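Local coordinates for protein phosphoserine phosphatase (Homo sapiens, PDB 6HYY) that catalyses the magnesium-dependent hydrolysis of phosphoserine to serine and phosphate, as a phosphatase of the haloacid dehalogenase-like family, at residues F102-G107 with G155-L160; G107-V112 with I121-V126. All blocks are in the same frame, centred on the assembly; numbering follows the deposited sequence.

Contact 1. Residues F102-G107 with G155-L160; sequences FLISGG and GKVIKL. With SER (serine), chain E.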
ATOM      1  N   PHE A 102       5.009   8.190  -2.625  1.00 16.23           N
ATOM      2  CA  PHE A 102       3.664   8.126  -2.075  1.00 18.09           C
ATOM      3  C   PHE A 102       3.395   6.709  -1.612  1.00 17.44           C
ATOM      4  O   PHE A 102       3.971   5.764  -2.142  1.00 18.34           O
ATOM      5  CB  PHE A 102       2.576   8.528  -3.105  1.00 18.30           C
ATOM      6  CG  PHE A 102       2.726   9.934  -3.611  1.00 18.61           C
ATOM      7  CD1 PHE A 102       3.562  10.206  -4.674  1.00 18.51           C
ATOM      8  CD2 PHE A 102       2.031  10.971  -3.017  1.00 20.32           C
ATOM      9  CE1 PHE A 102       3.724  11.522  -5.137  1.00 19.51           C
ATOM     10  CE2 PHE A 102       2.206  12.295  -3.449  1.00 19.96           C
ATOM     11  CZ  PHE A 102       3.037  12.555  -4.523  1.00 18.58           C
ATOM     12  N   LEU A 103       2.518   6.586  -0.618  1.00 18.73           N
ATOM     13  CA  LEU A 103       2.012   5.301  -0.169  1.00 16.20           C
ATOM     14  C   LEU A 103       0.524   5.237  -0.463  1.00 17.05           C
ATOM     15  O   LEU A 103      -0.216   6.173  -0.135  1.00 19.61           O
ATOM     16  CB  LEU A 103       2.264   5.105   1.329  1.00 17.83           C
ATOM     17  CG  LEU A 103       3.709   5.138   1.833  1.00 19.15           C
ATOM     18  CD1 LEU A 103       3.734   4.764   3.329  1.00 21.95           C
ATOM     19  CD2 LEU A 103       4.588   4.193   1.030  1.00 20.76           C
ATOM     20  N   ILE A 104       0.081   4.142  -1.078  1.00 17.71           N
ATOM     21  CA  ILE A 104      -1.330   3.953  -1.405  1.00 18.20           C
ATOM     22  C   ILE A 104      -1.777   2.626  -0.816  1.00 23.29           C
ATOM     23  O   ILE A 104      -1.110   1.600  -1.002  1.00 24.71           O
ATOM     24  CB  ILE A 104      -1.598   3.981  -2.926  1.00 19.99           C
ATOM     25  CG1 ILE A 104      -0.991   5.234  -3.550  1.00 22.13           C
ATOM     26  CG2 ILE A 104      -3.108   3.922  -3.182  1.00 25.98           C
ATOM     27  CD1 ILE A 104      -1.118   5.275  -5.067  1.00 23.74           C
ATOM     28  N   SER A 105      -2.894   2.643  -0.096  1.00 21.65           N
ATOM     29  CA  SER A 105      -3.306   1.420   0.577  1.00 21.09           C
ATOM     30  C   SER A 105      -4.819   1.357   0.720  1.00 25.40           C
ATOM     31  O   SER A 105      -5.480   2.370   0.945  1.00 23.07           O
ATOM     32  CB  SER A 105      -2.656   1.330   1.953  1.00 24.71           C
ATOM     33  OG  SER A 105      -2.952   0.066   2.526  1.00 26.12           O
ATOM     34  N   GLY A 106      -5.355   0.139   0.603  1.00 28.01           N
ATOM     35  CA  GLY A 106      -6.700  -0.170   1.059  1.00 28.35           C
ATOM     36  C   GLY A 106      -6.812  -0.385   2.556  1.00 28.00           C
ATOM     37  O   GLY A 106      -7.925  -0.545   3.070  1.00 28.37           O
ATOM     38  N   GLY A 107      -5.677  -0.395   3.258  1.00 24.63           N
ATOM     39  CA  GLY A 107      -5.641  -0.351   4.704  1.00 25.89           C
ATOM     40  C   GLY A 107      -5.934   1.038   5.233  1.00 27.09           C
ATOM     41  O   GLY A 107      -6.559   1.867   4.571  1.00 27.11           O
ATOM     42  N   GLY A 155      -5.828   3.482  -8.965  1.00 22.91           N
ATOM     43  CA  GLY A 155      -5.768   4.268 -10.183  1.00 23.41           C
ATOM     44  C   GLY A 155      -6.388   5.635 -10.000  1.00 21.87           C
ATOM     45  O   GLY A 155      -5.897   6.635 -10.546  1.00 23.00           O
ATOM     46  N   LYS A 156      -7.460   5.708  -9.201  1.00 22.20           N
ATOM     47  CA  LYS A 156      -8.072   7.003  -8.915  1.00 23.31           C
ATOM     48  C   LYS A 156      -7.107   7.917  -8.167  1.00 20.18           C
ATOM     49  O   LYS A 156      -7.059   9.126  -8.423  1.00 23.46           O
ATOM     50  CB  LYS A 156      -9.360   6.815  -8.117  1.00 27.48           C
ATOM     51  CG  LYS A 156     -10.441   6.041  -8.852  1.00 32.61           C
ATOM     52  CD  LYS A 156     -11.734   6.016  -8.047  1.00 36.30           C
ATOM     53  CE  LYS A 156     -12.784   5.133  -8.714  1.00 43.66           C
ATOM     54  NZ  LYS A 156     -12.835   3.760  -8.120  1.00 46.67           N
ATOM     55  N   VAL A 157      -6.346   7.359  -7.223  1.00 19.41           N
ATOM     56  CA  VAL A 157      -5.349   8.158  -6.514  1.00 19.76           C
ATOM     57  C   VAL A 157      -4.320   8.704  -7.496  1.00 20.40           C
ATOM     58  O   VAL A 157      -3.964   9.885  -7.457  1.00 20.94           O
ATOM     59  CB  VAL A 157      -4.681   7.326  -5.401  1.00 20.81           C
ATOM     60  CG1 VAL A 157      -3.473   8.088  -4.831  1.00 20.87           C
ATOM     61  CG2 VAL A 157      -5.687   7.023  -4.306  1.00 24.58           C
ATOM     62  N   ILE A 158      -3.818   7.849  -8.383  1.00 19.78           N
ATOM     63  CA  ILE A 158      -2.779   8.279  -9.309  1.00 17.48           C
ATOM     64  C   ILE A 158      -3.321   9.356 -10.241  1.00 19.09           C
ATOM     65  O   ILE A 158      -2.621  10.328 -10.550  1.00 20.71           O
ATOM     66  CB  ILE A 158      -2.202   7.070 -10.068  1.00 20.16           C
ATOM     67  CG1 ILE A 158      -1.429   6.204  -9.056  1.00 23.91           C
ATOM     68  CG2 ILE A 158      -1.285   7.520 -11.238  1.00 22.12           C
ATOM     69  CD1 ILE A 158      -0.814   4.965  -9.636  1.00 28.55           C
ATOM     70  N   LYS A 159      -4.585   9.216 -10.673  1.00 20.65           N
ATOM     71  CA  LYS A 159      -5.207  10.270 -11.473  1.00 21.79           C
ATOM     72  C   LYS A 159      -5.262  11.582 -10.706  1.00 21.60           C
ATOM     73  O   LYS A 159      -4.955  12.644 -11.265  1.00 24.42           O
ATOM     74  CB  LYS A 159      -6.609   9.840 -11.916  1.00 22.30           C
ATOM     75  CG  LYS A 159      -7.376  10.914 -12.680  1.00 31.93           C
ATOM     76  CD  LYS A 159      -8.660  10.327 -13.271  1.00 38.94           C
ATOM     77  CE  LYS A 159      -9.316  11.308 -14.240  1.00 45.84           C
ATOM     78  NZ  LYS A 159     -10.554  10.762 -14.862  1.00 60.43           N
ATOM     79  N   LEU A 160      -5.647  11.538  -9.426  1.00 22.97           N
ATOM     80  CA  LEU A 160      -5.652  12.757  -8.621  1.00 21.57           C
ATOM     81  C   LEU A 160      -4.262  13.375  -8.551  1.00 21.49           C
ATOM     82  O   LEU A 160      -4.119  14.598  -8.647  1.00 23.52           O
ATOM     83  CB  LEU A 160      -6.172  12.468  -7.212  1.00 26.14           C
ATOM     84  CG  LEU A 160      -7.648  12.110  -7.016  1.00 33.57           C
ATOM     85  CD1 LEU A 160      -7.899  11.731  -5.561  1.00 35.84           C
ATOM     86  CD2 LEU A 160      -8.547  13.263  -7.433  1.00 38.16           C
TER
HETATM   87  N   SER E 303      -4.642  -3.488   1.491  1.00 44.04           N
HETATM   88  CA  SER E 303      -3.987  -2.505   0.637  1.00 36.69           C
HETATM   89  C   SER E 303      -4.600  -2.534  -0.757  1.00 33.98           C
HETATM   90  O   SER E 303      -3.858  -2.638  -1.728  1.00 46.06           O
HETATM   91  CB  SER E 303      -2.502  -2.776   0.528  1.00 37.75           C
HETATM   92  OG  SER E 303      -1.727  -1.614   0.352  1.00 32.75           O
HETATM   93  OXT SER E 303      -5.818  -2.490  -0.958  1.00 51.22           O
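Ile104 meets helix 153-165 through the end of its side chain, and the tightest point is CD1 of Ile104 against CG1 of Val157, 3.7 Å apart. The two branched ends meet head on. In Ile104 the CG1 branch lies anti to the carbonyl carbon (chi1 -52°) and the chain is extended at chi2 (175°), which carries CD1 out to the helix. CG2 of Ile104 adds a looser touch, 4.2 Å from CG2 of Val157. Ile158, one residue along the helix, lies across Ile104, nearly perpendicular, and offers the side of its chain: its CG1 stands 4.1 Å from CD1 of Ile104. No hydrogen bond joins the segments, and all three touching residues are buried.

Strand 100-105 belongs to the parallel core of the Rossmann-like sheet of the haloacid dehalogenase fold, so this apolar patch seats a flanking helix against an inner strand; Cys14 of the adjacent strand 12-16 also packs on Ile104. The outward side of the helix, at Lys159 and Leu160, is exposed to solvent, in contrast to the buried Ile104-Val157-Ile158 cluster.

The strand's other end is polar and faces the bound serine. OG of Ser105 accepts from N of Gly107 at 2.9 Å (N-H...O 152°), an ST turn at the corner Gly106-Gly107. The same OG lies 3.0 Å from OG of the ligand. N of Gly106 comes within 3.0 Å of the ligand CA, a short contact and not a bond, at a residue with no side chain to stand between them.

Contact 2. Residues G107-V112 with I121-V126; sequences GFRSIV and IPATNV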
ATOM      1  N   GLY A 107      -5.677  -0.395   3.258  1.00 24.63           N
ATOM      2  CA  GLY A 107      -5.641  -0.351   4.704  1.00 25.89           C
ATOM      3  C   GLY A 107      -5.934   1.038   5.233  1.00 27.09           C
ATOM      4  O   GLY A 107      -6.559   1.867   4.571  1.00 27.11           O
ATOM      5  N   PHE A 108      -5.443   1.300   6.440  1.00 26.57           N
ATOM      6  CA  PHE A 108      -5.959   2.392   7.252  1.00 25.07           C
ATOM      7  C   PHE A 108      -4.898   3.435   7.556  1.00 24.13           C
ATOM      8  O   PHE A 108      -3.756   3.101   7.888  1.00 25.16           O
ATOM      9  CB  PHE A 108      -6.554   1.816   8.533  1.00 25.79           C
ATOM     10  CG  PHE A 108      -7.514   0.713   8.255  1.00 27.52           C
ATOM     11  CD1 PHE A 108      -8.672   0.966   7.535  1.00 28.38           C
ATOM     12  CD2 PHE A 108      -7.239  -0.587   8.651  1.00 30.54           C
ATOM     13  CE1 PHE A 108      -9.545  -0.053   7.238  1.00 32.15           C
ATOM     14  CE2 PHE A 108      -8.111  -1.609   8.356  1.00 32.19           C
ATOM     15  CZ  PHE A 108      -9.266  -1.346   7.658  1.00 31.68           C
ATOM     16  N   ARG A 109      -5.305   4.709   7.453  1.00 25.26           N
ATOM     17  CA  ARG A 109      -4.379   5.828   7.609  1.00 23.48           C
ATOM     18  C   ARG A 109      -3.656   5.801   8.955  1.00 24.62           C
ATOM     19  O   ARG A 109      -2.482   6.175   9.034  1.00 25.78           O
ATOM     20  CB  ARG A 109      -5.132   7.153   7.423  1.00 27.62           C
ATOM     21  CG  ARG A 109      -4.441   8.376   8.030  1.00 34.89           C
ATOM     22  CD  ARG A 109      -5.002   9.706   7.495  1.00 38.84           C
ATOM     23  NE  ARG A 109      -4.989   9.701   6.047  1.00 35.79           N
ATOM     24  CZ  ARG A 109      -4.022  10.210   5.282  1.00 29.48           C
ATOM     25  NH1 ARG A 109      -2.973  10.831   5.798  1.00 32.29           N
ATOM     26  NH2 ARG A 109      -4.126  10.098   3.978  1.00 28.98           N
ATOM     27  N   SER A 110      -4.336   5.373  10.023  1.00 28.27           N
ATOM     28  CA  SER A 110      -3.676   5.275  11.323  1.00 29.40           C
ATOM     29  C   SER A 110      -2.388   4.468  11.214  1.00 24.07           C
ATOM     30  O   SER A 110      -1.306   4.935  11.599  1.00 29.63           O
ATOM     31  CB  SER A 110      -4.624   4.641  12.345  1.00 24.49           C
ATOM     32  OG  SER A 110      -5.178   3.448  11.842  1.00 30.70           O
ATOM     33  N   ILE A 111      -2.487   3.282  10.623  1.00 27.13           N
ATOM     34  CA  ILE A 111      -1.338   2.398  10.498  1.00 28.27           C
ATOM     35  C   ILE A 111      -0.392   2.888   9.403  1.00 25.93           C
ATOM     36  O   ILE A 111       0.831   2.903   9.583  1.00 26.03           O
ATOM     37  CB  ILE A 111      -1.812   0.962  10.237  1.00 34.06           C
ATOM     38  CG1 ILE A 111      -2.801   0.510  11.325  1.00 31.26           C
ATOM     39  CG2 ILE A 111      -0.611   0.025  10.146  1.00 31.09           C
ATOM     40  CD1 ILE A 111      -3.570  -0.743  10.963  1.00 34.52           C
ATOM     41  N   VAL A 112      -0.939   3.318   8.264  1.00 24.11           N
ATOM     42  CA  VAL A 112      -0.069   3.697   7.148  1.00 23.76           C
ATOM     43  C   VAL A 112       0.712   4.979   7.453  1.00 26.02           C
ATOM     44  O   VAL A 112       1.844   5.158   6.978  1.00 24.64           O
ATOM     45  CB  VAL A 112      -0.891   3.830   5.851  1.00 22.15           C
ATOM     46  CG1 VAL A 112       0.010   4.285   4.693  1.00 23.94           C
ATOM     47  CG2 VAL A 112      -1.565   2.503   5.498  1.00 26.04           C
ATOM     48  N   ILE A 121       8.168   9.862   4.828  1.00 21.61           N
ATOM     49  CA  ILE A 121       7.154  10.205   3.839  1.00 21.82           C
ATOM     50  C   ILE A 121       6.096  11.051   4.539  1.00 23.42           C
ATOM     51  O   ILE A 121       5.485  10.576   5.513  1.00 24.35           O
ATOM     52  CB  ILE A 121       6.538   8.941   3.229  1.00 19.23           C
ATOM     53  CG1 ILE A 121       7.606   8.151   2.456  1.00 19.59           C
ATOM     54  CG2 ILE A 121       5.339   9.300   2.316  1.00 20.19           C
ATOM     55  CD1 ILE A 121       7.138   6.753   2.017  1.00 19.85           C
ATOM     56  N   PRO A 122       5.847  12.274   4.088  1.00 24.48           N
ATOM     57  CA  PRO A 122       4.871  13.124   4.772  1.00 26.80           C
ATOM     58  C   PRO A 122       3.467  12.559   4.677  1.00 26.87           C
ATOM     59  O   PRO A 122       3.103  11.877   3.714  1.00 23.74           O
ATOM     60  CB  PRO A 122       4.980  14.464   4.027  1.00 28.69           C
ATOM     61  CG  PRO A 122       5.588  14.133   2.727  1.00 28.63           C
ATOM     62  CD  PRO A 122       6.493  12.951   2.954  1.00 27.01           C
ATOM     63  N   ALA A 123       2.662  12.865   5.696  1.00 25.97           N
ATOM     64  CA  ALA A 123       1.280  12.406   5.716  1.00 26.48           C
ATOM     65  C   ALA A 123       0.477  12.895   4.514  1.00 27.41           C
ATOM     66  O   ALA A 123      -0.496  12.233   4.135  1.00 27.33           O
ATOM     67  CB  ALA A 123       0.598  12.844   7.013  1.00 34.62           C
ATOM     68  N   THR A 124       0.871  14.022   3.902  1.00 24.39           N
ATOM     69  CA  THR A 124       0.240  14.487   2.668  1.00 26.18           C
ATOM     70  C   THR A 124       0.377  13.491   1.532  1.00 25.16           C
ATOM     71  O   THR A 124      -0.408  13.543   0.580  1.00 25.54           O
ATOM     72  CB  THR A 124       0.849  15.817   2.194  1.00 29.56           C
ATOM     73  OG1 THR A 124       2.264  15.662   1.989  1.00 29.37           O
ATOM     74  CG2 THR A 124       0.604  16.914   3.206  1.00 35.22           C
ATOM     75  N   ASN A 125       1.359  12.596   1.607  1.00 22.96           N
ATOM     76  CA  ASN A 125       1.670  11.667   0.532  1.00 20.77           C
ATOM     77  C   ASN A 125       1.120  10.281   0.811  1.00 20.56           C
ATOM     78  O   ASN A 125       1.501   9.322   0.124  1.00 20.92           O
ATOM     79  CB  ASN A 125       3.183  11.585   0.332  1.00 20.56           C
ATOM     80  CG  ASN A 125       3.782  12.858  -0.264  1.00 23.62           C
ATOM     81  OD1 ASN A 125       3.209  13.945  -0.160  1.00 23.27           O
ATOM     82  ND2 ASN A 125       4.944  12.724  -0.879  1.00 21.32           N
ATOM     83  N   VAL A 126       0.243  10.162   1.806  1.00 19.56           N
ATOM     84  CA  VAL A 126      -0.384   8.904   2.187  1.00 20.49           C
ATOM     85  C   VAL A 126      -1.835   8.932   1.734  1.00 20.98           C
ATOM     86  O   VAL A 126      -2.561   9.906   1.999  1.00 22.44           O
ATOM     87  CB  VAL A 126      -0.307   8.680   3.706  1.00 22.35           C
ATOM     88  CG1 VAL A 126      -1.205   7.526   4.100  1.00 23.41           C
ATOM     89  CG2 VAL A 126       1.137   8.461   4.155  1.00 23.30           C
TER
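Arg109 reaches from the first turn of helix 109-116 to two backbone carbonyls of the facing segment, and these bonds form the polar part of the contact. Its NH1 donates to O of Ala123 over 3.3 Å, long but nearly straight (170°), with the oxygen in the guanidinium plane. NH2 donates to O of Val126 from above that carbonyl's plane, but at 2.5 Å the bond is unusually short and also bent (135°), so its exact length is doubtful. The side chain starts with CG anti to the backbone N and bends at chi3 (-52°), which turns the guanidinium toward the loop. O of Ala123 is shared, since N of Val126 reaches it from the face of the Ala123 carbonyl plane opposite to Arg109 NH1, within the turn that leads into strand 126-133.

In the apolar part, CG1 of Val112 meets CG1 of Val126 at 3.5 Å, the two side chains running antiparallel alongside one another. CG1 of Val126 also lies 3.7 Å above one face of the guanidinium, nearer its edge than its centre.

A leucine in place of Arg109 would probably leave the Ala123 and Val126 carbonyls without these donors and Glu113 without its salt-bridge partner. The guanidinium serves two roles: its charge is probably offset by Glu113 of the same helix, while its N-H groups tie helix 109-116 to neutral backbone oxygens.

How the contacts relate
The centres of contact 1 and contact 2 lie about 11 Å apart, within one haloacid dehalogenase-like core. Along the chain, strand 100-105 leads through Gly107, common to both, into helix 109-116, then the loop 121-126 and strand 126-133; contact 2 begins at the shared Gly107 and ends before helix 153-165. The strand-helix-strand order with neighbouring parallel strands makes a beta-alpha-beta crossover. The contacts touch directly: N of Leu103 is 3.0 Å from O of Asn125, a probable hydrogen bond, and CB of Ser105 packs 3.9 Å from CG2 of Val112. The part of the serine pocket formed by Ile104 to Gly107 lies where the strand of contact 1 turns into the helix of contact 2.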